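Local coordinates for uncharacterized protein (Bacillus subtilis, PDB 5DQV), which acts as a metal-dependent nucleotide pyrophosphohydrolase built on an all-helical HD domain, at residues 34-39 against 60-65; 42-47 against 56-61; 126-131 against 176-181; 132-137 against 167-172. One frame throughout, in Å; residues are numbered along the deposited sequence.

Contact 1: residues 34-39 against 60-65. With NI (nickel (II) ion), chain C.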
loop_
_atom_site.group_PDB
_atom_site.type_symbol
_atom_site.label_atom_id
_atom_site.label_comp_id
_atom_site.label_asym_id
_atom_site.label_seq_id
_atom_site.Cartn_x
_atom_site.Cartn_y
_atom_site.Cartn_z
ATOM N N LEU A 34 8.863 -7.682 -11.283
ATOM C CA LEU A 34 9.593 -7.204 -10.108
ATOM C C LEU A 34 9.530 -8.230 -8.955
ATOM O O LEU A 34 10.545 -8.525 -8.342
ATOM C CB LEU A 34 9.088 -5.836 -9.682
ATOM C CG LEU A 34 9.324 -4.750 -10.768
ATOM C CD1 LEU A 34 8.905 -3.352 -10.292
ATOM C CD2 LEU A 34 10.789 -4.775 -11.172
ATOM N N HIS A 35 8.338 -8.784 -8.728
ATOM C CA HIS A 35 8.119 -9.826 -7.730
ATOM C C HIS A 35 9.010 -11.019 -8.057
ATOM O O HIS A 35 9.750 -11.515 -7.205
ATOM C CB HIS A 35 6.618 -10.232 -7.685
ATOM C CG HIS A 35 6.376 -11.504 -6.936
ATOM N ND1 HIS A 35 6.573 -11.611 -5.581
ATOM C CD2 HIS A 35 6.035 -12.741 -7.362
ATOM C CE1 HIS A 35 6.304 -12.847 -5.197
ATOM N NE2 HIS A 35 5.980 -13.552 -6.264
ATOM N N ILE A 36 8.950 -11.491 -9.308
ATOM C CA ILE A 36 9.721 -12.654 -9.698
ATOM C C ILE A 36 11.219 -12.418 -9.502
ATOM O O ILE A 36 11.894 -13.232 -8.933
ATOM C CB ILE A 36 9.385 -13.065 -11.141
ATOM C CG1 ILE A 36 7.993 -13.712 -11.141
ATOM C CG2 ILE A 36 10.473 -13.990 -11.662
ATOM C CD1 ILE A 36 7.425 -13.784 -12.539
ATOM N N SER A 37 11.720 -11.243 -9.881
ATOM C CA SER A 37 13.147 -10.951 -9.716
ATOM C C SER A 37 13.569 -10.990 -8.254
ATOM O O SER A 37 14.629 -11.560 -7.891
ATOM C CB SER A 37 13.497 -9.605 -10.373
ATOM O OG SER A 37 14.816 -9.172 -9.987
ATOM N N ARG A 38 12.733 -10.420 -7.383
ATOM C CA ARG A 38 13.034 -10.417 -5.955
ATOM C C ARG A 38 13.027 -11.844 -5.413
ATOM O O ARG A 38 13.889 -12.239 -4.601
ATOM C CB ARG A 38 12.032 -9.537 -5.151
ATOM C CG ARG A 38 12.104 -8.054 -5.424
ATOM C CD ARG A 38 11.252 -7.222 -4.467
ATOM N NE ARG A 38 9.857 -7.654 -4.458
ATOM C CZ ARG A 38 8.875 -7.173 -5.188
ATOM N NH1 ARG A 38 9.081 -6.262 -6.109
ATOM N NH2 ARG A 38 7.673 -7.688 -5.065
ATOM N N VAL A 39 12.019 -12.614 -5.806
ATOM C CA VAL A 39 11.913 -13.991 -5.339
ATOM C C VAL A 39 13.077 -14.855 -5.797
ATOM O O VAL A 39 13.618 -15.597 -4.988
ATOM C CB VAL A 39 10.572 -14.610 -5.671
ATOM C CG1 VAL A 39 10.589 -16.133 -5.373
ATOM C CG2 VAL A 39 9.507 -13.872 -4.980
ATOM N N ALA A 60 13.094 -22.619 -11.034
ATOM C CA ALA A 60 11.766 -22.680 -10.435
ATOM C C ALA A 60 11.263 -21.351 -9.935
ATOM O O ALA A 60 10.097 -20.970 -10.158
ATOM C CB ALA A 60 11.725 -23.757 -9.305
ATOM N N ALA A 61 12.149 -20.589 -9.317
ATOM C CA ALA A 61 11.758 -19.261 -8.833
ATOM C C ALA A 61 11.337 -18.416 -10.005
ATOM O O ALA A 61 10.325 -17.726 -9.960
ATOM C CB ALA A 61 12.918 -18.598 -8.069
ATOM N N LEU A 62 12.123 -18.475 -11.078
ATOM C CA LEU A 62 11.836 -17.610 -12.246
ATOM C C LEU A 62 10.490 -17.954 -12.871
ATOM O O LEU A 62 9.766 -17.056 -13.273
ATOM C CB LEU A 62 12.946 -17.692 -13.247
ATOM C CG LEU A 62 14.248 -16.982 -12.846
ATOM C CD1 LEU A 62 15.377 -17.386 -13.807
ATOM C CD2 LEU A 62 14.027 -15.411 -12.797
ATOM N N VAL A 63 10.131 -19.241 -12.942
ATOM C CA VAL A 63 8.871 -19.629 -13.630
ATOM C C VAL A 63 7.714 -19.914 -12.702
ATOM O O VAL A 63 6.626 -20.253 -13.183
ATOM C CB VAL A 63 9.092 -20.820 -14.615
ATOM C CG1 VAL A 63 10.235 -20.458 -15.641
ATOM C CG2 VAL A 63 9.434 -22.145 -13.817
ATOM N N HIS A 64 7.907 -19.679 -11.394
ATOM C CA HIS A 64 6.959 -20.149 -10.367
ATOM C C HIS A 64 5.556 -19.572 -10.566
ATOM O O HIS A 64 4.575 -20.245 -10.231
ATOM C CB HIS A 64 7.517 -19.900 -8.921
ATOM C CG HIS A 64 7.164 -18.573 -8.309
ATOM N ND1 HIS A 64 7.938 -17.444 -8.469
ATOM C CD2 HIS A 64 6.141 -18.209 -7.481
ATOM C CE1 HIS A 64 7.380 -16.422 -7.833
ATOM N NE2 HIS A 64 6.283 -16.860 -7.223
ATOM N N ASP A 65 5.453 -18.389 -11.167
ATOM C CA ASP A 65 4.176 -17.683 -11.315
ATOM C C ASP A 65 3.495 -17.867 -12.672
ATOM O O ASP A 65 2.357 -17.362 -12.855
ATOM C CB ASP A 65 4.410 -16.147 -11.287
ATOM C CG ASP A 65 4.200 -15.513 -9.946
ATOM O OD1 ASP A 65 4.081 -16.205 -8.883
ATOM O OD2 ASP A 65 4.193 -14.248 -9.981
HETATM NI NI NI C . 5.091 -15.526 -6.336
#

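Contact 2: residues 42-47 against 56-61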
loop_
_atom_site.group_PDB
_atom_site.type_symbol
_atom_site.label_atom_id
_atom_site.label_comp_id
_atom_site.label_asym_id
_atom_site.label_seq_id
_atom_site.Cartn_x
_atom_site.Cartn_y
_atom_site.Cartn_z
ATOM N N LEU A 42 16.154 -13.880 -3.637
ATOM C CA LEU A 42 15.959 -14.421 -2.280
ATOM C C LEU A 42 16.130 -15.941 -2.279
ATOM O O LEU A 42 16.769 -16.504 -1.412
ATOM C CB LEU A 42 14.547 -14.053 -1.793
ATOM C CG LEU A 42 14.188 -13.395 -0.472
ATOM C CD1 LEU A 42 15.352 -12.676 0.276
ATOM C CD2 LEU A 42 12.990 -12.449 -0.786
ATOM N N ALA A 43 15.521 -16.600 -3.257
ATOM C CA ALA A 43 15.623 -18.036 -3.352
ATOM C C ALA A 43 17.074 -18.536 -3.527
ATOM O O ALA A 43 17.475 -19.542 -2.917
ATOM C CB ALA A 43 14.685 -18.572 -4.444
ATOM N N VAL A 44 17.865 -17.852 -4.340
ATOM C CA VAL A 44 19.247 -18.275 -4.591
ATOM C C VAL A 44 20.055 -18.082 -3.315
ATOM O O VAL A 44 20.888 -18.959 -2.933
ATOM C CB VAL A 44 19.874 -17.533 -5.859
ATOM C CG1 VAL A 44 21.420 -17.632 -5.874
ATOM C CG2 VAL A 44 19.217 -18.100 -7.178
ATOM N N TYR A 45 19.787 -16.984 -2.605
ATOM C CA TYR A 45 20.474 -16.723 -1.331
ATOM C C TYR A 45 20.211 -17.839 -0.275
ATOM O O TYR A 45 21.124 -18.449 0.286
ATOM C CB TYR A 45 20.089 -15.346 -0.770
ATOM C CG TYR A 45 20.610 -15.163 0.633
ATOM C CD1 TYR A 45 21.920 -14.708 0.839
ATOM C CD2 TYR A 45 19.835 -15.443 1.744
ATOM C CE1 TYR A 45 22.437 -14.547 2.104
ATOM C CE2 TYR A 45 20.346 -15.273 3.031
ATOM C CZ TYR A 45 21.654 -14.830 3.194
ATOM O OH TYR A 45 22.206 -14.652 4.439
ATOM N N ILE A 46 18.950 -18.146 -0.079
ATOM C CA ILE A 46 18.522 -19.239 0.828
ATOM C C ILE A 46 19.057 -20.621 0.385
ATOM O O ILE A 46 19.561 -21.394 1.183
ATOM C CB ILE A 46 17.016 -19.280 0.888
ATOM C CG1 ILE A 46 16.487 -18.020 1.594
ATOM C CG2 ILE A 46 16.514 -20.530 1.654
ATOM C CD1 ILE A 46 15.002 -17.806 1.393
ATOM N N GLY A 47 18.941 -20.891 -0.906
ATOM C CA GLY A 47 19.411 -22.086 -1.526
ATOM C C GLY A 47 20.874 -22.346 -1.297
ATOM O O GLY A 47 21.284 -23.482 -0.985
ATOM N N ILE A 56 18.220 -25.382 -10.039
ATOM C CA ILE A 56 16.812 -25.743 -9.994
ATOM C C ILE A 56 16.071 -24.666 -9.213
ATOM O O ILE A 56 14.964 -24.261 -9.585
ATOM C CB ILE A 56 16.566 -27.161 -9.374
ATOM C CG1 ILE A 56 17.176 -28.287 -10.231
ATOM C CG2 ILE A 56 15.102 -27.392 -9.157
ATOM C CD1 ILE A 56 16.689 -28.286 -11.728
ATOM N N VAL A 57 16.667 -24.191 -8.132
ATOM C CA VAL A 57 16.012 -23.177 -7.315
ATOM C C VAL A 57 15.758 -21.913 -8.140
ATOM O O VAL A 57 14.636 -21.367 -8.144
ATOM C CB VAL A 57 16.845 -22.820 -6.091
ATOM C CG1 VAL A 57 16.361 -21.470 -5.514
ATOM C CG2 VAL A 57 16.767 -23.946 -5.033
ATOM N N GLU A 58 16.790 -21.471 -8.873
ATOM C CA GLU A 58 16.640 -20.229 -9.638
ATOM C C GLU A 58 15.616 -20.368 -10.767
ATOM O O GLU A 58 14.819 -19.457 -10.984
ATOM C CB GLU A 58 17.959 -19.773 -10.187
ATOM C CG GLU A 58 17.914 -18.401 -10.753
ATOM C CD GLU A 58 19.244 -17.940 -11.242
ATOM O OE1 GLU A 58 20.258 -18.702 -11.179
ATOM O OE2 GLU A 58 19.250 -16.824 -11.771
ATOM N N THR A 59 15.690 -21.459 -11.510
ATOM C CA THR A 59 14.754 -21.753 -12.577
ATOM C C THR A 59 13.325 -21.853 -12.104
ATOM O O THR A 59 12.447 -21.171 -12.661
ATOM C CB THR A 59 15.154 -23.004 -13.378
ATOM O OG1 THR A 59 16.471 -22.814 -13.890
ATOM C CG2 THR A 59 14.179 -23.212 -14.523
ATOM N N ALA A 60 13.094 -22.619 -11.034
ATOM C CA ALA A 60 11.766 -22.680 -10.435
ATOM C C ALA A 60 11.263 -21.351 -9.935
ATOM O O ALA A 60 10.097 -20.970 -10.158
ATOM C CB ALA A 60 11.725 -23.757 -9.305
ATOM N N ALA A 61 12.149 -20.589 -9.317
ATOM C CA ALA A 61 11.758 -19.261 -8.833
ATOM C C ALA A 61 11.337 -18.416 -10.005
ATOM O O ALA A 61 10.325 -17.726 -9.960
ATOM C CB ALA A 61 12.918 -18.598 -8.069
#

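Contact 3: residues 126-131 against 176-181. With NI (nickel (II) ion), chain C.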
loop_
_atom_site.group_PDB
_atom_site.type_symbol
_atom_site.label_atom_id
_atom_site.label_comp_id
_atom_site.label_asym_id
_atom_site.label_seq_id
_atom_site.Cartn_x
_atom_site.Cartn_y
_atom_site.Cartn_z
ATOM N N VAL A 126 12.036 -22.205 -2.724
ATOM C CA VAL A 126 11.251 -21.274 -3.553
ATOM C C VAL A 126 10.020 -20.778 -2.814
ATOM O O VAL A 126 9.677 -19.570 -2.865
ATOM C CB VAL A 126 10.884 -21.907 -4.898
ATOM C CG1 VAL A 126 9.983 -20.976 -5.718
ATOM C CG2 VAL A 126 12.194 -22.299 -5.718
ATOM N N GLN A 127 9.343 -21.700 -2.134
ATOM C CA GLN A 127 8.125 -21.369 -1.410
ATOM C C GLN A 127 8.437 -20.334 -0.345
ATOM O O GLN A 127 7.742 -19.333 -0.215
ATOM C CB GLN A 127 7.498 -22.650 -0.819
ATOM C CG GLN A 127 6.235 -22.409 -0.018
ATOM C CD GLN A 127 5.578 -23.686 0.452
ATOM O OE1 GLN A 127 6.118 -24.422 1.283
ATOM N NE2 GLN A 127 4.423 -23.980 -0.110
ATOM N N ASP A 128 9.517 -20.569 0.397
ATOM C CA ASP A 128 9.975 -19.662 1.448
ATOM C C ASP A 128 10.276 -18.256 0.916
ATOM O O ASP A 128 9.874 -17.260 1.494
ATOM C CB ASP A 128 11.241 -20.240 2.113
ATOM C CG ASP A 128 10.950 -21.382 3.122
ATOM O OD1 ASP A 128 9.769 -21.744 3.360
ATOM O OD2 ASP A 128 11.951 -21.903 3.697
ATOM N N ALA A 129 10.963 -18.193 -0.225
ATOM C CA ALA A 129 11.321 -16.927 -0.847
ATOM C C ALA A 129 10.037 -16.168 -1.276
ATOM O O ALA A 129 9.909 -14.957 -1.095
ATOM C CB ALA A 129 12.263 -17.192 -2.061
ATOM N N ASP A 130 9.078 -16.916 -1.795
ATOM C CA ASP A 130 7.840 -16.343 -2.284
ATOM C C ASP A 130 7.083 -15.750 -1.093
ATOM O O ASP A 130 6.484 -14.635 -1.173
ATOM C CB ASP A 130 7.045 -17.462 -2.984
ATOM C CG ASP A 130 5.953 -16.970 -3.844
ATOM O OD1 ASP A 130 6.047 -15.902 -4.394
ATOM O OD2 ASP A 130 4.960 -17.674 -3.988
ATOM N N ARG A 131 7.068 -16.492 0.020
ATOM C CA ARG A 131 6.398 -15.998 1.225
ATOM C C ARG A 131 7.124 -14.851 1.919
ATOM O O ARG A 131 6.504 -13.926 2.417
ATOM C CB ARG A 131 6.071 -17.164 2.203
ATOM C CG ARG A 131 5.047 -18.054 1.594
ATOM C CD ARG A 131 4.646 -19.129 2.499
ATOM N NE ARG A 131 3.742 -20.029 1.818
ATOM C CZ ARG A 131 2.905 -20.861 2.413
ATOM N NH1 ARG A 131 2.801 -20.874 3.734
ATOM N NH2 ARG A 131 2.142 -21.661 1.676
ATOM N N MET A 176 7.267 -21.220 7.378
ATOM C CA MET A 176 8.560 -21.232 6.696
ATOM C C MET A 176 9.145 -22.629 6.848
ATOM O O MET A 176 9.094 -23.247 7.951
ATOM C CB MET A 176 9.471 -20.156 7.294
ATOM C CG MET A 176 8.995 -18.727 7.008
ATOM S SD MET A 176 9.160 -18.236 5.250
ATOM C CE MET A 176 8.082 -16.828 5.423
ATOM N N ASN A 177 9.682 -23.132 5.720
ATOM C CA ASN A 177 10.294 -24.416 5.642
ATOM C C ASN A 177 11.756 -24.476 6.178
ATOM O O ASN A 177 12.113 -25.393 6.907
ATOM C CB ASN A 177 10.259 -24.910 4.198
ATOM C CG ASN A 177 8.837 -25.080 3.674
ATOM O OD1 ASN A 177 8.082 -25.970 4.139
ATOM N ND2 ASN A 177 8.492 -24.283 2.636
ATOM N N THR A 178 12.601 -23.533 5.778
ATOM C CA THR A 178 14.047 -23.661 6.025
ATOM C C THR A 178 14.455 -22.818 7.219
ATOM O O THR A 178 13.800 -21.810 7.531
ATOM C CB THR A 178 14.874 -23.256 4.774
ATOM O OG1 THR A 178 14.641 -21.875 4.451
ATOM C CG2 THR A 178 14.482 -24.107 3.552
ATOM N N ASP A 179 15.540 -23.245 7.870
ATOM C CA ASP A 179 16.170 -22.480 8.924
ATOM C C ASP A 179 16.570 -21.084 8.428
ATOM O O ASP A 179 16.318 -20.100 9.131
ATOM C CB ASP A 179 17.397 -23.230 9.468
ATOM C CG ASP A 179 17.011 -24.483 10.278
ATOM O OD1 ASP A 179 15.820 -24.598 10.659
ATOM O OD2 ASP A 179 17.901 -25.335 10.521
ATOM N N THR A 180 17.147 -21.007 7.221
ATOM C CA THR A 180 17.595 -19.734 6.682
ATOM C C THR A 180 16.411 -18.779 6.511
ATOM O O THR A 180 16.455 -17.618 6.937
ATOM C CB THR A 180 18.342 -19.897 5.347
ATOM O OG1 THR A 180 19.470 -20.757 5.554
ATOM C CG2 THR A 180 18.838 -18.509 4.833
ATOM N N ALA A 181 15.347 -19.271 5.893
ATOM C CA ALA A 181 14.136 -18.472 5.703
ATOM C C ALA A 181 13.499 -18.074 7.026
ATOM O O ALA A 181 13.000 -16.949 7.164
ATOM C CB ALA A 181 13.103 -19.224 4.818
HETATM NI NI NI C . 5.091 -15.526 -6.336
#

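Contact 4: residues 132-137 against 167-172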
loop_
_atom_site.group_PDB
_atom_site.type_symbol
_atom_site.label_atom_id
_atom_site.label_comp_id
_atom_site.label_asym_id
_atom_site.label_seq_id
_atom_site.Cartn_x
_atom_site.Cartn_y
_atom_site.Cartn_z
ATOM N N LEU A 132 8.435 -14.882 1.917
ATOM C CA LEU A 132 9.212 -13.768 2.450
ATOM C C LEU A 132 8.845 -12.459 1.730
ATOM O O LEU A 132 8.756 -11.378 2.365
ATOM C CB LEU A 132 10.701 -14.067 2.346
ATOM C CG LEU A 132 11.302 -15.061 3.344
ATOM C CD1 LEU A 132 12.745 -15.405 3.047
ATOM C CD2 LEU A 132 11.174 -14.510 4.801
ATOM N N ASP A 133 8.574 -12.541 0.414
ATOM C CA ASP A 133 8.278 -11.338 -0.363
ATOM C C ASP A 133 6.876 -10.778 -0.003
ATOM O O ASP A 133 6.535 -9.686 -0.393
ATOM C CB ASP A 133 8.380 -11.631 -1.881
ATOM C CG ASP A 133 8.390 -10.386 -2.732
ATOM O OD1 ASP A 133 9.333 -9.598 -2.594
ATOM O OD2 ASP A 133 7.483 -10.210 -3.600
ATOM N N ALA A 134 6.081 -11.532 0.766
ATOM C CA ALA A 134 4.724 -11.156 1.125
ATOM C C ALA A 134 4.674 -10.551 2.553
ATOM O O ALA A 134 3.598 -10.201 3.031
ATOM C CB ALA A 134 3.768 -12.388 1.032
ATOM N N ILE A 135 5.822 -10.472 3.215
ATOM C CA ILE A 135 5.915 -9.910 4.558
ATOM C C ILE A 135 7.015 -8.832 4.597
ATOM O O ILE A 135 7.701 -8.600 3.598
ATOM C CB ILE A 135 6.124 -10.987 5.665
ATOM C CG1 ILE A 135 7.415 -11.786 5.494
ATOM C CG2 ILE A 135 4.914 -11.960 5.737
ATOM C CD1 ILE A 135 7.689 -12.780 6.645
ATOM N N GLY A 136 7.121 -8.142 5.718
ATOM C CA GLY A 136 8.156 -7.128 5.924
ATOM C C GLY A 136 7.711 -5.874 5.217
ATOM O O GLY A 136 6.571 -5.758 4.865
ATOM N N ALA A 137 8.619 -4.924 5.031
ATOM C CA ALA A 137 8.293 -3.671 4.345
ATOM C C ALA A 137 7.761 -3.930 2.950
ATOM O O ALA A 137 6.792 -3.285 2.510
ATOM C CB ALA A 137 9.529 -2.725 4.287
ATOM N N HIS A 167 -5.323 -12.123 9.123
ATOM C CA HIS A 167 -5.833 -13.393 8.654
ATOM C C HIS A 167 -4.769 -14.214 7.943
ATOM O O HIS A 167 -4.817 -15.428 8.013
ATOM C CB HIS A 167 -7.038 -13.169 7.760
ATOM C CG HIS A 167 -8.237 -12.665 8.499
ATOM N ND1 HIS A 167 -8.754 -13.314 9.605
ATOM C CD2 HIS A 167 -9.044 -11.602 8.273
ATOM C CE1 HIS A 167 -9.814 -12.655 10.039
ATOM N NE2 HIS A 167 -10.014 -11.616 9.245
ATOM N N LYS A 168 -3.826 -13.572 7.254
ATOM C CA LYS A 168 -2.854 -14.324 6.436
ATOM C C LYS A 168 -1.382 -13.926 6.639
ATOM O O LYS A 168 -0.540 -14.781 6.923
ATOM C CB LYS A 168 -3.215 -14.202 4.958
ATOM C CG LYS A 168 -2.466 -15.197 4.068
ATOM C CD LYS A 168 -2.194 -14.692 2.634
ATOM C CE LYS A 168 -1.390 -15.729 1.797
ATOM N NZ LYS A 168 -0.190 -15.151 1.068
ATOM N N LEU A 169 -1.056 -12.646 6.487
ATOM C CA LEU A 169 0.360 -12.276 6.341
ATOM C C LEU A 169 1.136 -12.497 7.642
ATOM O O LEU A 169 2.276 -13.028 7.627
ATOM C CB LEU A 169 0.479 -10.830 5.873
ATOM C CG LEU A 169 -0.166 -10.579 4.515
ATOM C CD1 LEU A 169 0.097 -9.157 4.143
ATOM C CD2 LEU A 169 0.400 -11.515 3.447
ATOM N N LEU A 170 0.478 -12.197 8.787
ATOM C CA LEU A 170 1.093 -12.409 10.123
ATOM C C LEU A 170 1.254 -13.872 10.501
ATOM O O LEU A 170 1.867 -14.186 11.503
ATOM C CB LEU A 170 0.353 -11.588 11.234
ATOM C CG LEU A 170 0.518 -10.073 11.082
ATOM C CD1 LEU A 170 -0.399 -9.230 12.067
ATOM C CD2 LEU A 170 2.015 -9.669 11.217
ATOM N N ARG A 171 0.684 -14.791 9.719
ATOM C CA ARG A 171 0.843 -16.208 9.969
ATOM C C ARG A 171 1.906 -16.875 9.140
ATOM O O ARG A 171 2.290 -18.023 9.426
ATOM C CB ARG A 171 -0.460 -16.939 9.706
ATOM C CG ARG A 171 -1.535 -16.411 10.569
ATOM C CD ARG A 171 -2.872 -17.008 10.219
ATOM N NE ARG A 171 -3.890 -16.188 10.854
ATOM C CZ ARG A 171 -5.071 -16.632 11.259
ATOM N NH1 ARG A 171 -5.412 -17.901 11.072
ATOM N NH2 ARG A 171 -5.908 -15.792 11.848
ATOM N N LEU A 172 2.427 -16.163 8.154
ATOM C CA LEU A 172 3.360 -16.785 7.219
ATOM C C LEU A 172 4.646 -17.239 7.904
ATOM O O LEU A 172 5.208 -18.297 7.548
ATOM C CB LEU A 172 3.625 -15.810 6.045
ATOM C CG LEU A 172 2.471 -15.693 5.081
ATOM C CD1 LEU A 172 2.806 -14.635 3.950
ATOM C CD2 LEU A 172 2.106 -17.066 4.523
#

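Contact 1: residues 34-39 against 60-65
Ile36 covers more surface than any other residue here, and it does so from the flank of its helix: CG2 lies 3.5 Å from the backbone O of Leu62 and also meets Leu62 CD2. CG1 lies beside the backbone N (chi1 -73°), and the CG1-CD1 branch runs past the Asp65 side chain in the opposite sense, CD1 coming to 4.0 Å from Asp65 CB. Cut back to an alanine, Ile36 would lose both branches, which is likely to open a gap between Leu62 and Asp65 and set the Asp65 side chain freer to turn. His64 is the second large contributor. Its ring and that of His35 meet rim to rim, planes 62° apart, because both point NE2 at one nickel ion. His35 NE2 is 2.2 Å from the nickel. His64 NE2 is 2.0 Å from the nickel. The back of the His64 ring is fixed by a nearly straight bond, ND1 to Ala61 O at 2.8 Å, in the ring plane and on a carbonyl lone pair. Val39 CG1 packs against CE1 of the same ring, while ND1 of His35 is hydrogen-bonded to Asp133 OD2. Asp130 OD1 makes the third metal bond; Asp65 OD1, the remaining member of the H...HD...D signature, stands at a longer 2.8 Å from the nickel. ND1 of each ring thus meets an oxygen, consistent with ND1 carrying the hydrogen and NE2 turning its lone pair to the nickel.

Contact 2: residues 42-47 against 56-61
The axes of the short helical segments 42-47 and 56-61 run nearly antiparallel, at 157°, and approach to 8.8 Å where Ala43 and Val44 face Val57 and Glu58, with the CA atoms of Val44 and Glu58 6.0 Å apart. Small residues permit this spacing. Ala43 CB touches Val57 CG1 at 3.5 Å and, one turn further along the partner helix, Ala61 CB at 4.0 Å. Val57 directs CG1 anti to its backbone N (chi1 162°), which carries that methyl over the backbone of the facing helix, 3.4 Å from Ala43 O; the same oxygen accepts the helical bond from Gly47 N. The parent helices, 33-50 and 54-63, form an antiparallel hairpin of the HD domain, joined by a short connection, and helix 121-132 lies against it, with Ala129 touching Ala43 and Glu122 touching Val57. At the margin of the interface the contact changes character. Val44 CG2 rests 3.7 Å from Glu58 CB and follows the aliphatic part of that side chain to CG, the two side chains meeting at a slant. Glu58 is extended beyond CG, and its carboxylate is engaged through OE2 in a salt bridge with Arg17 of helix 8-24.

Contact 3: residues 126-131 against 176-181
Asp128 reaches from helix 121-132 into the turn that starts helix 179-202, joining the HD-domain helix that carries the metal ligand Asp130 to the N-terminus of the long C-terminal helix. Thr178 is the N-cap of that helix, its OG1 accepting from Ala181 N at 3.1 Å. The tight part of the contact is the Asp128 carboxylate, buried and gripped at both oxygens. OD1 takes Asn177 N at 2.7 Å in an almost straight bond from the syn side, somewhat out of the carboxylate plane, and, weakly, Asn177 ND2. OD2 accepts twice from one residue: Thr178 N, at 2.7 Å, uses the syn lone pair, whereas Thr178 OG1 comes in nearly along the C-O axis. The threonine hydroxyl is held between bonds because OG1 sits between its backbone N and carbonyl carbon (chi1 62°), where it can give its proton to Asp128 and still cap the helix. Losing the carboxylate to an alanine is likely to leave the Asn177 and Thr178 N-H groups and the Thr178 hydroxyl without their acceptor, letting the cap turn shift. Nearby helix-end N-H groups are likely to favour a charged carboxylate.

Looser is the van der Waals contact of Arg131, which meets the CE methyl of Met176 chiefly through CB, at 3.8 Å. The more solvent-facing edge is nevertheless well bonded: the amides of Gln127 and Asn177 are nearly coplanar, 13° apart, and Asn177 ND2 donates to Gln127 OE1 on a lone pair at 2.7 Å with an N-H...O angle of 172°.

Contact 4: residues 132-137 against 167-172
Ala134 and Ile135 meet Leu169 and Leu172 where two type I beta turns face each other, Leu132 to Ile135 and Leu169 to Leu172. The first turn links helix 121-132 of the HD domain to helix 136-150; the second lies at the C-terminal side of helix 161-169, so the contact joins two helix ends in the all-helical fold.

The apolar contacts centre on one methyl. Leu172 CD1 lies 3.8 Å from Ala134 CB and the same distance from Ile135 CG2, fitting against both neighbours at once. Leu172 CG lies beside its backbone N (chi1 -74°) and the chain then runs straight on, which carries CD1 across to the first turn; Ile135 and Leu172 meet at a slant. Ala134 CB also has Leu169 CD2 at a looser 4.2 Å. Around these residues, Met192 of helix 179-202 touches Ile135, while Ala143 of helix 136-150 packs on Leu169.

A second group of contacts sets methyls against backbone carbonyls. Leu169 brings its branched end to Ala134 O, CD2 being nearer than CD1. These are van der Waals contacts, and the polar bonds serve each turn internally: Ile135 N to Leu132 O, and Leu172 N to Leu169 O, both at 3.2 Å.

Asp133, in the first turn, faces another way, toward Arg38, His35 and Arg142, tying the turn to the surroundings of the metal site. In the reciprocal methyl-to-carbonyl contact, the Ile135 branch beside the backbone N, CG2, stands 3.4 Å from Leu169 O.

Contacts 1 and 2 are buried and use the same helix pair, 33-50 and 54-63, but contact 1 is metal chemistry at one end, whereas contact 2 is close apolar packing further along. Contact 3, only partly buried, is the polar one, relying on the Asp128 carboxylate, which grips the start of helix 179-202; helix 121-132 also supplies Asp130 to the nickel that His35 and His64 bind in contact 1. Contact 4 is buried and apolar again, but between turns rather than helix flanks. Asp133 in its first segment bonds to His35 and Arg38, linking it to contact 1, while Met176 and Arg131 of contact 3 pack on Leu132, Ile135 and Leu172.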